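Local coordinates for protein mitochondrial enolase superfamily member 1 (Homo sapiens, PDB 4A35) that catalyses the magnesium-dependent dehydration of L-fuconate to 2-keto-3-deoxy-L-fuconate in the breakdown of L-fucose, at residues A[36-41]-A[65-70]; A[87-92]-A[121-126]; A[94-99]-A[117-122]; A[101-106]-A[152-157]. All blocks are in the same frame, centred on the assembly; numbering follows the deposited sequence.

Contact 1: A[36-41]-A[65-70]; sequences SAAYVV and VVVCAV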
loop_
_atom_site.group_PDB
_atom_site.type_symbol
_atom_site.label_atom_id
_atom_site.label_comp_id
_atom_site.label_asym_id
_atom_site.label_seq_id
_atom_site.Cartn_x
_atom_site.Cartn_y
_atom_site.Cartn_z
ATOM N N SER A 36 9.559 13.100 11.163
ATOM C CA SER A 36 10.234 13.614 9.978
ATOM C C SER A 36 9.268 13.975 8.863
ATOM O O SER A 36 8.080 13.598 8.897
ATOM C CB SER A 36 11.206 12.546 9.459
ATOM O OG SER A 36 12.163 12.249 10.458
ATOM N N ALA A 37 9.814 14.635 7.818
ATOM C CA ALA A 37 8.998 14.967 6.666
ATOM C C ALA A 37 9.823 15.092 5.407
ATOM O O ALA A 37 11.004 15.495 5.445
ATOM C CB ALA A 37 8.273 16.318 6.915
ATOM N N ALA A 38 9.197 14.745 4.278
ATOM C CA ALA A 38 9.743 15.106 2.954
ATOM C C ALA A 38 9.145 16.507 2.689
ATOM O O ALA A 38 7.909 16.655 2.647
ATOM C CB ALA A 38 9.310 14.084 1.898
ATOM N N TYR A 39 9.987 17.535 2.670
ATOM C CA TYR A 39 9.513 18.931 2.534
ATOM C C TYR A 39 9.713 19.386 1.123
ATOM O O TYR A 39 10.861 19.428 0.638
ATOM C CB TYR A 39 10.271 19.842 3.503
ATOM C CG TYR A 39 9.805 21.283 3.459
ATOM C CD1 TYR A 39 8.480 21.619 3.767
ATOM C CD2 TYR A 39 10.693 22.315 3.176
ATOM C CE1 TYR A 39 8.052 22.942 3.776
ATOM C CE2 TYR A 39 10.268 23.650 3.148
ATOM C CZ TYR A 39 8.950 23.959 3.490
ATOM O OH TYR A 39 8.510 25.262 3.501
ATOM N N VAL A 40 8.588 19.736 0.464
ATOM C CA VAL A 40 8.550 20.145 -0.926
ATOM C C VAL A 40 8.323 21.646 -1.055
ATOM O O VAL A 40 7.397 22.180 -0.432
ATOM C CB VAL A 40 7.421 19.359 -1.669
ATOM C CG1 VAL A 40 7.314 19.810 -3.139
ATOM C CG2 VAL A 40 7.637 17.842 -1.565
ATOM N N VAL A 41 9.076 22.291 -1.954
ATOM C CA VAL A 41 8.855 23.695 -2.287
ATOM C C VAL A 41 8.773 23.832 -3.814
ATOM O O VAL A 41 9.665 23.396 -4.554
ATOM C CB VAL A 41 9.878 24.669 -1.656
ATOM C CG1 VAL A 41 9.590 26.136 -2.042
ATOM C CG2 VAL A 41 9.933 24.503 -0.142
ATOM N N VAL A 65 13.429 7.499 0.887
ATOM C CA VAL A 65 12.683 6.741 -0.139
ATOM C C VAL A 65 11.522 7.613 -0.697
ATOM O O VAL A 65 11.254 7.659 -1.934
ATOM C CB VAL A 65 12.212 5.359 0.419
ATOM C CG1 VAL A 65 11.519 4.559 -0.672
ATOM C CG2 VAL A 65 13.375 4.566 1.031
ATOM N N VAL A 66 10.820 8.300 0.212
ATOM C CA VAL A 66 9.742 9.256 -0.129
ATOM C C VAL A 66 10.330 10.395 -1.014
ATOM O O VAL A 66 9.762 10.727 -2.074
ATOM C CB VAL A 66 9.013 9.786 1.137
ATOM C CG1 VAL A 66 7.981 10.836 0.769
ATOM C CG2 VAL A 66 8.362 8.629 1.927
ATOM N N VAL A 67 11.467 10.999 -0.584
ATOM C CA VAL A 67 12.172 12.033 -1.354
ATOM C C VAL A 67 12.431 11.504 -2.791
ATOM O O VAL A 67 12.126 12.192 -3.760
ATOM C CB VAL A 67 13.478 12.505 -0.631
ATOM C CG1 VAL A 67 14.359 13.341 -1.569
ATOM C CG2 VAL A 67 13.117 13.300 0.626
ATOM N N CYS A 68 12.924 10.256 -2.924
ATOM C CA CYS A 68 13.161 9.629 -4.226
ATOM C C CYS A 68 11.884 9.600 -5.097
ATOM O O CYS A 68 11.915 9.907 -6.299
ATOM C CB CYS A 68 13.689 8.210 -4.024
ATOM S SG CYS A 68 14.393 7.495 -5.524
ATOM N N ALA A 69 10.768 9.241 -4.466
ATOM C CA ALA A 69 9.496 9.119 -5.178
ATOM C C ALA A 69 8.951 10.523 -5.536
ATOM O O ALA A 69 8.348 10.663 -6.616
ATOM C CB ALA A 69 8.494 8.343 -4.322
ATOM N N VAL A 70 9.214 11.556 -4.691
ATOM C CA VAL A 70 8.832 12.937 -5.041
ATOM C C VAL A 70 9.610 13.309 -6.356
ATOM O O VAL A 70 9.014 13.823 -7.310
ATOM C CB VAL A 70 9.052 13.973 -3.904
ATOM C CG1 VAL A 70 8.858 15.425 -4.454
ATOM C CG2 VAL A 70 8.076 13.700 -2.737
#
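V70 N donates to V66 O at 2.8 Å. This helical bond spans one turn of helix 63-73 and sets both valines on the side that faces A38 and V40 of strand 36-44. The contact itself is apolar. A38 CB points at the helix and meets V66 CG1 at 3.7 Å. The same methyl lies 4.1 Å from V67 CG2, so A38 sits against two neighbouring helix residues. V66 CG1 is the branch anti to its backbone N (chi1 176°), which puts it on the methyl of A38. Further along, V40 and V70 meet tip to tip, with V40 CG2 at 4.0 Å from V70 CG1. The small A38 lets the helix come close: its CA is 5.8 Å from V67 CA, while V40 CA and V70 CA are 8.3 Å apart. The two segments run nearly along each other, with axes 8.5 Å apart at 21°. A37 and Y39 point to the other side of the sheet, where Y39 OH bonds M419 N. A helix laid on one face of a three-stranded antiparallel sheet is characteristic of the N-terminal domain of the mandelate racemase/muconate lactonizing enzyme family.

Contact 2: A[87-92]-A[121-126]; sequences GDFRGF and NAVWDL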
loop_
_atom_site.group_PDB
_atom_site.type_symbol
_atom_site.label_atom_id
_atom_site.label_comp_id
_atom_site.label_asym_id
_atom_site.label_seq_id
_atom_site.Cartn_x
_atom_site.Cartn_y
_atom_site.Cartn_z
ATOM N N GLY A 87 -7.577 24.021 -12.873
ATOM C CA GLY A 87 -8.690 23.997 -13.818
ATOM C C GLY A 87 -9.190 22.594 -14.131
ATOM O O GLY A 87 -10.314 22.429 -14.613
ATOM N N ASP A 88 -8.354 21.563 -13.892
ATOM C CA ASP A 88 -8.737 20.141 -14.072
ATOM C C ASP A 88 -7.945 19.381 -13.037
ATOM O O ASP A 88 -7.000 18.645 -13.371
ATOM C CB ASP A 88 -8.488 19.620 -15.507
ATOM C CG ASP A 88 -8.877 18.152 -15.703
ATOM O OD1 ASP A 88 -9.619 17.600 -14.833
ATOM O OD2 ASP A 88 -8.442 17.557 -16.703
ATOM N N PHE A 89 -8.303 19.605 -11.755
ATOM C CA PHE A 89 -7.530 19.052 -10.657
ATOM C C PHE A 89 -7.708 17.539 -10.617
ATOM O O PHE A 89 -6.734 16.825 -10.362
ATOM C CB PHE A 89 -7.867 19.743 -9.341
ATOM C CG PHE A 89 -6.666 20.085 -8.471
ATOM C CD1 PHE A 89 -5.523 19.272 -8.475
ATOM C CD2 PHE A 89 -6.678 21.211 -7.653
ATOM C CE1 PHE A 89 -4.414 19.575 -7.657
ATOM C CE2 PHE A 89 -5.585 21.500 -6.809
ATOM C CZ PHE A 89 -4.462 20.671 -6.816
ATOM N N ARG A 90 -8.892 17.042 -11.002
ATOM C CA ARG A 90 -9.147 15.595 -11.135
ATOM C C ARG A 90 -8.151 14.944 -12.125
ATOM O O ARG A 90 -7.561 13.912 -11.810
ATOM C CB ARG A 90 -10.587 15.350 -11.628
ATOM C CG ARG A 90 -10.855 13.884 -11.949
ATOM C CD ARG A 90 -12.214 13.725 -12.528
ATOM N NE ARG A 90 -13.215 14.215 -11.585
ATOM C CZ ARG A 90 -14.447 14.580 -11.912
ATOM N NH1 ARG A 90 -14.874 14.462 -13.171
ATOM N NH2 ARG A 90 -15.275 15.032 -10.985
ATOM N N GLY A 91 -7.981 15.559 -13.301
ATOM C CA GLY A 91 -7.051 15.102 -14.336
ATOM C C GLY A 91 -5.622 15.035 -13.837
ATOM O O GLY A 91 -4.928 14.027 -14.038
ATOM N N PHE A 92 -5.179 16.109 -13.140
ATOM C CA PHE A 92 -3.804 16.158 -12.578
ATOM C C PHE A 92 -3.620 15.077 -11.492
ATOM O O PHE A 92 -2.595 14.357 -11.468
ATOM C CB PHE A 92 -3.521 17.551 -12.016
ATOM C CG PHE A 92 -2.117 17.707 -11.496
ATOM C CD1 PHE A 92 -1.030 17.716 -12.372
ATOM C CD2 PHE A 92 -1.874 17.816 -10.133
ATOM C CE1 PHE A 92 0.259 17.915 -11.901
ATOM C CE2 PHE A 92 -0.565 18.005 -9.655
ATOM C CZ PHE A 92 0.491 18.034 -10.546
ATOM N N ASN A 121 0.050 18.709 -1.736
ATOM C CA ASN A 121 -0.001 19.672 -0.633
ATOM C C ASN A 121 0.658 20.986 -1.038
ATOM O O ASN A 121 0.149 22.028 -0.685
ATOM C CB ASN A 121 0.644 19.134 0.677
ATOM C CG ASN A 121 -0.236 18.072 1.359
ATOM O OD1 ASN A 121 -1.437 17.970 1.082
ATOM N ND2 ASN A 121 0.317 17.282 2.287
ATOM N N ALA A 122 1.834 20.924 -1.750
ATOM C CA ALA A 122 2.534 22.118 -2.204
ATOM C C ALA A 122 1.668 22.891 -3.258
ATOM O O ALA A 122 1.596 24.121 -3.237
ATOM C CB ALA A 122 3.917 21.729 -2.766
ATOM N N VAL A 123 0.924 22.171 -4.107
ATOM C CA VAL A 123 0.080 22.846 -5.108
ATOM C C VAL A 123 -1.116 23.553 -4.415
ATOM O O VAL A 123 -1.422 24.697 -4.744
ATOM C CB VAL A 123 -0.386 21.839 -6.214
ATOM C CG1 VAL A 123 -1.381 22.487 -7.172
ATOM C CG2 VAL A 123 0.818 21.285 -7.008
ATOM N N TRP A 124 -1.772 22.876 -3.438
ATOM C CA TRP A 124 -2.901 23.492 -2.668
ATOM C C TRP A 124 -2.389 24.723 -1.906
ATOM O O TRP A 124 -3.049 25.759 -1.906
ATOM C CB TRP A 124 -3.518 22.472 -1.712
ATOM C CG TRP A 124 -4.478 21.564 -2.425
ATOM C CD1 TRP A 124 -4.218 20.319 -2.939
ATOM C CD2 TRP A 124 -5.824 21.880 -2.790
ATOM N NE1 TRP A 124 -5.315 19.858 -3.632
ATOM C CE2 TRP A 124 -6.350 20.751 -3.466
ATOM C CE3 TRP A 124 -6.674 22.979 -2.523
ATOM C CZ2 TRP A 124 -7.666 20.712 -3.941
ATOM C CZ3 TRP A 124 -8.009 22.908 -2.930
ATOM C CH2 TRP A 124 -8.490 21.786 -3.631
ATOM N N ASP A 125 -1.173 24.640 -1.330
ATOM C CA ASP A 125 -0.590 25.795 -0.603
ATOM C C ASP A 125 -0.392 26.971 -1.548
ATOM O O ASP A 125 -0.877 28.085 -1.273
ATOM C CB ASP A 125 0.738 25.406 0.065
ATOM C CG ASP A 125 1.361 26.555 0.869
ATOM O OD1 ASP A 125 0.663 27.098 1.793
ATOM O OD2 ASP A 125 2.549 26.870 0.622
ATOM N N LEU A 126 0.197 26.691 -2.713
ATOM C CA LEU A 126 0.443 27.705 -3.724
ATOM C C LEU A 126 -0.859 28.356 -4.216
ATOM O O LEU A 126 -0.958 29.598 -4.274
ATOM C CB LEU A 126 1.199 27.051 -4.889
ATOM C CG LEU A 126 1.510 27.945 -6.099
ATOM C CD1 LEU A 126 2.306 29.227 -5.694
ATOM C CD2 LEU A 126 2.270 27.131 -7.170
#
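Helix-to-helix packing inside the N-terminal domain of the enolase superfamily fold brings F89, at the start of helix 89-97, onto W124 and V123 of helix 110-131. The F89 ring and the five-membered ring of W124 lie nearly parallel, with planes at 12°. They are slid apart, with centroids 4.6 Å from each other, so overlap is slight. F89 CE2 lies over one face of the indole, toward its rim, and comes within 3.5 Å of W124 CE2. W124 CG is anti to its carbonyl carbon (chi1 -81°), and this turns the indole so that one face meets F89, although its CB does not point straight at the other helix. W124 NE1 is close to F89 CZ, but its hydrogen bond goes to N337 OD1 of helix 335-348. With W124 cut back to alanine, F89 would probably lose the flat surface it rests on, and N337 OD1 its indole donor. V123 fills the other part of the contact. Its CG1 touches F89 CZ at 3.6 Å. Its CG2 reaches F92 CE2 more loosely, at 4.4 Å. V123 also packs on L82 and I85 of helix 82-86. The start of helix 89-97 is fixed by D88, its N-cap residue: D88 OD1 accepts from G91 N at 3.0 Å, and the N-H comes from above the carboxylate plane, 62° out of it.

Contact 3: A[94-99]-A[117-122]; sequences RQLTSD and AAVLNA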
loop_
_atom_site.group_PDB
_atom_site.type_symbol
_atom_site.label_atom_id
_atom_site.label_comp_id
_atom_site.label_asym_id
_atom_site.label_seq_id
_atom_site.Cartn_x
_atom_site.Cartn_y
_atom_site.Cartn_z
ATOM N N ARG A 94 -5.278 12.209 -11.335
ATOM C CA ARG A 94 -5.190 10.929 -12.046
ATOM C C ARG A 94 -3.766 10.725 -12.662
ATOM O O ARG A 94 -3.264 9.609 -12.674
ATOM C CB ARG A 94 -6.285 10.845 -13.136
ATOM C CG ARG A 94 -6.317 9.549 -13.939
ATOM C CD ARG A 94 -6.799 8.342 -13.129
ATOM N NE ARG A 94 -8.191 8.482 -12.698
ATOM C CZ ARG A 94 -9.236 8.207 -13.474
ATOM N NH1 ARG A 94 -9.053 7.755 -14.711
ATOM N NH2 ARG A 94 -10.467 8.374 -13.020
ATOM N N GLN A 95 -3.131 11.779 -13.167
ATOM C CA GLN A 95 -1.798 11.603 -13.767
ATOM C C GLN A 95 -0.737 11.239 -12.697
ATOM O O GLN A 95 0.083 10.329 -12.935
ATOM C CB GLN A 95 -1.369 12.831 -14.575
ATOM C CG GLN A 95 -0.011 12.648 -15.243
ATOM C CD GLN A 95 0.160 11.471 -16.210
ATOM O OE1 GLN A 95 0.385 10.269 -15.819
ATOM N NE2 GLN A 95 0.332 11.860 -17.488
ATOM N N LEU A 96 -0.819 11.863 -11.508
ATOM C CA LEU A 96 0.095 11.538 -10.412
ATOM C C LEU A 96 -0.141 10.126 -9.844
ATOM O O LEU A 96 0.835 9.444 -9.503
ATOM C CB LEU A 96 -0.024 12.523 -9.248
ATOM C CG LEU A 96 0.463 13.966 -9.485
ATOM C CD1 LEU A 96 0.579 14.707 -8.163
ATOM C CD2 LEU A 96 1.812 13.997 -10.185
ATOM N N THR A 97 -1.430 9.748 -9.650
ATOM C CA THR A 97 -1.798 8.503 -8.930
ATOM C C THR A 97 -2.010 7.281 -9.859
ATOM O O THR A 97 -2.081 6.147 -9.354
ATOM C CB THR A 97 -3.095 8.752 -8.100
ATOM O OG1 THR A 97 -4.123 9.108 -9.016
ATOM C CG2 THR A 97 -2.925 9.776 -6.985
ATOM N N SER A 98 -2.218 7.523 -11.181
ATOM C CA SER A 98 -2.393 6.448 -12.152
ATOM C C SER A 98 -1.408 6.626 -13.309
ATOM O O SER A 98 -1.751 6.383 -14.474
ATOM C CB SER A 98 -3.836 6.368 -12.641
ATOM O OG SER A 98 -4.085 5.076 -13.174
ATOM N N ASP A 99 -0.161 7.023 -12.989
ATOM C CA ASP A 99 0.914 7.086 -14.008
ATOM C C ASP A 99 1.085 5.624 -14.545
ATOM O O ASP A 99 1.179 4.721 -13.734
ATOM C CB ASP A 99 2.195 7.624 -13.336
ATOM C CG ASP A 99 3.419 7.637 -14.243
ATOM O OD1 ASP A 99 3.879 6.554 -14.627
ATOM O OD2 ASP A 99 3.955 8.728 -14.497
ATOM N N ALA A 117 1.036 12.931 -1.971
ATOM C CA ALA A 117 0.406 13.852 -1.013
ATOM C C ALA A 117 1.309 15.083 -0.781
ATOM O O ALA A 117 0.797 16.208 -0.784
ATOM C CB ALA A 117 0.111 13.156 0.341
ATOM N N ALA A 118 2.629 14.884 -0.738
ATOM C CA ALA A 118 3.582 15.984 -0.520
ATOM C C ALA A 118 3.559 16.990 -1.688
ATOM O O ALA A 118 3.509 18.207 -1.457
ATOM C CB ALA A 118 4.999 15.426 -0.311
ATOM N N VAL A 119 3.520 16.475 -2.932
ATOM C CA VAL A 119 3.480 17.310 -4.150
ATOM C C VAL A 119 2.142 18.055 -4.198
ATOM O O VAL A 119 2.115 19.294 -4.385
ATOM C CB VAL A 119 3.727 16.440 -5.412
ATOM C CG1 VAL A 119 3.396 17.193 -6.695
ATOM C CG2 VAL A 119 5.182 15.916 -5.441
ATOM N N LEU A 120 1.033 17.294 -4.069
ATOM C CA LEU A 120 -0.316 17.920 -4.098
ATOM C C LEU A 120 -0.502 18.960 -2.960
ATOM O O LEU A 120 -1.117 20.027 -3.207
ATOM C CB LEU A 120 -1.393 16.828 -4.030
ATOM C CG LEU A 120 -1.640 16.037 -5.329
ATOM C CD1 LEU A 120 -2.640 14.866 -5.114
ATOM C CD2 LEU A 120 -2.191 16.953 -6.441
ATOM N N ASN A 121 0.050 18.709 -1.736
ATOM C CA ASN A 121 -0.001 19.672 -0.633
ATOM C C ASN A 121 0.658 20.986 -1.038
ATOM O O ASN A 121 0.149 22.028 -0.685
ATOM C CB ASN A 121 0.644 19.134 0.677
ATOM C CG ASN A 121 -0.236 18.072 1.359
ATOM O OD1 ASN A 121 -1.437 17.970 1.082
ATOM N ND2 ASN A 121 0.317 17.282 2.287
ATOM N N ALA A 122 1.834 20.924 -1.750
ATOM C CA ALA A 122 2.534 22.118 -2.204
ATOM C C ALA A 122 1.668 22.891 -3.258
ATOM O O ALA A 122 1.596 24.121 -3.237
ATOM C CB ALA A 122 3.917 21.729 -2.766
#
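L96 CD1 is the atom of helix 89-97 that carries the contact. It meets L120 CG at 3.8 Å and L120 CD2 at 4.0 Å, the two leucines reaching for each other tip to tip. The same methyl is 4.0 Å from V119 CG1, so it touches two successive residues of helix 110-131. L96 CG is anti to its carbonyl carbon (chi1 -69°) and chi2 is extended (-167°); together they carry CD1 toward helix 110-131. L96 CA and L120 CA are 9.0 Å apart, and the side chains span the distance. In the shell beside them, L96 also packs on T116 and H76, and L120 on Y93. S98 N bonds R94 O at 2.8 Å, T97 OG1 bonds Y93 O, and D99 OD1 accepts from the backbone N of both Q101 and L102; these bonds shape the end of helix 89-97 and the turn that follows. Further out, N121 ND2 bonds I55 O of strand 52-58, and L120 meets S335 and N337, so helix 110-131 packs against helix 89-97, the antiparallel sheet and helix 335-348.

Contact 4: A[101-106]-A[152-157]; sequences QLRWIG and DFRYIT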
loop_
_atom_site.group_PDB
_atom_site.type_symbol
_atom_site.label_atom_id
_atom_site.label_comp_id
_atom_site.label_asym_id
_atom_site.label_seq_id
_atom_site.Cartn_x
_atom_site.Cartn_y
_atom_site.Cartn_z
ATOM N N GLN A 101 3.315 3.747 -15.544
ATOM C CA GLN A 101 4.396 2.929 -14.985
ATOM C C GLN A 101 4.492 3.077 -13.454
ATOM O O GLN A 101 4.581 2.063 -12.770
ATOM C CB GLN A 101 5.753 3.272 -15.622
ATOM C CG GLN A 101 5.785 2.924 -17.116
ATOM C CD GLN A 101 7.142 3.074 -17.762
ATOM O OE1 GLN A 101 8.119 3.493 -17.155
ATOM N NE2 GLN A 101 7.249 2.701 -19.023
ATOM N N LEU A 102 4.494 4.342 -12.914
ATOM C CA LEU A 102 4.674 4.543 -11.473
ATOM C C LEU A 102 3.547 3.942 -10.653
ATOM O O LEU A 102 3.778 3.580 -9.511
ATOM C CB LEU A 102 4.820 6.048 -11.119
ATOM C CG LEU A 102 6.151 6.680 -11.442
ATOM C CD1 LEU A 102 6.094 8.234 -11.263
ATOM C CD2 LEU A 102 7.285 6.085 -10.583
ATOM N N ARG A 103 2.338 3.804 -11.209
ATOM C CA ARG A 103 1.241 3.268 -10.379
ATOM C C ARG A 103 1.551 1.795 -9.930
ATOM O O ARG A 103 1.056 1.347 -8.894
ATOM C CB ARG A 103 -0.115 3.328 -11.147
ATOM C CG ARG A 103 -0.221 2.273 -12.274
ATOM C CD ARG A 103 -1.510 2.424 -13.112
ATOM N NE ARG A 103 -2.703 2.609 -12.271
ATOM C CZ ARG A 103 -3.337 1.626 -11.631
ATOM N NH1 ARG A 103 -2.893 0.369 -11.717
ATOM N NH2 ARG A 103 -4.419 1.886 -10.911
ATOM N N TRP A 104 2.412 1.097 -10.666
ATOM C CA TRP A 104 2.757 -0.292 -10.320
ATOM C C TRP A 104 3.422 -0.350 -8.935
ATOM O O TRP A 104 3.279 -1.359 -8.243
ATOM C CB TRP A 104 3.752 -0.871 -11.350
ATOM C CG TRP A 104 3.945 -2.368 -11.217
ATOM C CD1 TRP A 104 4.973 -3.009 -10.581
ATOM C CD2 TRP A 104 3.099 -3.385 -11.740
ATOM N NE1 TRP A 104 4.794 -4.368 -10.650
ATOM C CE2 TRP A 104 3.676 -4.633 -11.392
ATOM C CE3 TRP A 104 1.895 -3.371 -12.481
ATOM C CZ2 TRP A 104 3.041 -5.850 -11.673
ATOM C CZ3 TRP A 104 1.305 -4.577 -12.825
ATOM C CH2 TRP A 104 1.899 -5.805 -12.457
ATOM N N ILE A 105 4.141 0.723 -8.549
ATOM C CA ILE A 105 4.818 0.697 -7.254
ATOM C C ILE A 105 3.864 1.067 -6.073
ATOM O O ILE A 105 4.301 1.030 -4.916
ATOM C CB ILE A 105 6.137 1.437 -7.215
ATOM C CG1 ILE A 105 5.931 2.963 -7.336
ATOM C CG2 ILE A 105 7.147 0.837 -8.279
ATOM C CD1 ILE A 105 7.312 3.793 -7.058
ATOM N N GLY A 106 2.593 1.304 -6.381
ATOM C CA GLY A 106 1.529 1.455 -5.393
ATOM C C GLY A 106 0.579 0.296 -5.697
ATOM O O GLY A 106 0.916 -0.860 -5.429
ATOM N N ASP A 152 -11.165 12.930 -7.834
ATOM C CA ASP A 152 -11.238 11.695 -8.598
ATOM C C ASP A 152 -12.212 10.726 -7.903
ATOM O O ASP A 152 -11.924 10.278 -6.809
ATOM C CB ASP A 152 -9.818 11.062 -8.760
ATOM C CG ASP A 152 -9.731 9.988 -9.846
ATOM O OD1 ASP A 152 -10.813 9.500 -10.320
ATOM O OD2 ASP A 152 -8.615 9.657 -10.244
ATOM N N PHE A 153 -13.332 10.347 -8.587
ATOM C CA PHE A 153 -14.364 9.456 -8.068
ATOM C C PHE A 153 -14.137 8.005 -8.488
ATOM O O PHE A 153 -14.955 7.154 -8.135
ATOM C CB PHE A 153 -15.772 9.901 -8.497
ATOM C CG PHE A 153 -16.205 11.177 -7.808
ATOM C CD1 PHE A 153 -15.806 12.428 -8.301
ATOM C CD2 PHE A 153 -17.012 11.134 -6.678
ATOM C CE1 PHE A 153 -16.225 13.602 -7.680
ATOM C CE2 PHE A 153 -17.463 12.318 -6.071
ATOM C CZ PHE A 153 -17.051 13.537 -6.556
ATOM N N ARG A 154 -13.032 7.705 -9.197
ATOM C CA ARG A 154 -12.812 6.302 -9.571
ATOM C C ARG A 154 -12.873 5.381 -8.332
ATOM O O ARG A 154 -12.313 5.705 -7.287
ATOM C CB ARG A 154 -11.497 6.092 -10.371
ATOM C CG ARG A 154 -11.347 4.636 -10.826
ATOM C CD ARG A 154 -10.314 4.452 -12.001
ATOM N NE ARG A 154 -8.951 4.750 -11.544
ATOM C CZ ARG A 154 -7.855 4.647 -12.303
ATOM N NH1 ARG A 154 -7.957 4.335 -13.599
ATOM N NH2 ARG A 154 -6.654 4.934 -11.792
ATOM N N TYR A 155 -13.539 4.237 -8.480
ATOM C CA TYR A 155 -13.702 3.173 -7.453
ATOM C C TYR A 155 -14.638 3.565 -6.292
ATOM O O TYR A 155 -14.773 2.769 -5.371
ATOM C CB TYR A 155 -12.375 2.692 -6.884
ATOM C CG TYR A 155 -11.358 2.288 -7.936
ATOM C CD1 TYR A 155 -11.722 1.474 -9.021
ATOM C CD2 TYR A 155 -10.041 2.738 -7.865
ATOM C CE1 TYR A 155 -10.770 1.082 -9.983
ATOM C CE2 TYR A 155 -9.082 2.343 -8.807
ATOM C CZ TYR A 155 -9.448 1.495 -9.854
ATOM O OH TYR A 155 -8.501 1.106 -10.796
ATOM N N ILE A 156 -15.254 4.772 -6.320
ATOM C CA ILE A 156 -16.192 5.134 -5.252
ATOM C C ILE A 156 -17.571 5.571 -5.800
ATOM O O ILE A 156 -18.482 5.818 -4.988
ATOM C CB ILE A 156 -15.653 6.205 -4.238
ATOM C CG1 ILE A 156 -15.511 7.624 -4.898
ATOM C CG2 ILE A 156 -14.339 5.732 -3.561
ATOM C CD1 ILE A 156 -15.171 8.819 -3.916
ATOM N N THR A 157 -17.767 5.635 -7.142
ATOM C CA THR A 157 -19.092 6.021 -7.686
ATOM C C THR A 157 -20.229 5.056 -7.268
ATOM O O THR A 157 -21.381 5.438 -7.346
ATOM C CB THR A 157 -19.053 6.082 -9.240
ATOM O OG1 THR A 157 -18.732 4.772 -9.737
ATOM C CG2 THR A 157 -18.061 7.110 -9.751
HETATM O O HOH W 1 -6.331 0.319 -9.348
#
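This is a water-bridged polar contact between two loops, one following helix 89-97 and one preceding helix 162-171: a water joins R103 to Y155, with R154 alongside. The water accepts from R103 NH2 at 2.9 Å, at the edge of the guanidinium and in its plane. It donates to Y155 OH at 2.7 Å. Y155 OH also bonds the backbone O of Q254 of the second subunit, a residue that is a polar partner of R103 as well. R103 NH2 and R154 NH2 are 3.9 Å apart, with guanidinium planes at 84°. These like charges probably repel, but S98 OG accepts from both R103 NE and R154 NH2 and so lies between the two groups. Y155 doubles back on its neighbour: R154 CG lies over the centre of the Y155 ring, 3.5 Å above its plane. The backbone is set by D152, whose OD1 accepts from R154 N at 3.1 Å. M29 of the second subunit packs on both R103 and Y155. An Asx turn at D152 to R154 leads into Y155, which shares a water with R103 where two loops meet the partner subunit: a solvent-mediated joint at the dimer interface.

In the fold
Contact 1 comes first along the chain. Contacts 2 and 3 both join helix 89-97 to helix 110-131; their centres are 8 Å apart and they share N121 and A122. Contact 1 adds the sheet to this core: V40 packs on A118 and A122, and V70 on V119, with the centres of contacts 1 and 3 about 13 Å apart. All three lie within the N-terminal domain. Contact 4 crosses contacts 2 and 3 in chain order. Its centre is 11 Å from that of contact 3, and the salt bridge R94-D152 joins them, with a probable S98-R154 hydrogen bond. The apolar core of the domain is linked to loops that, like contact 1, touch the second subunit.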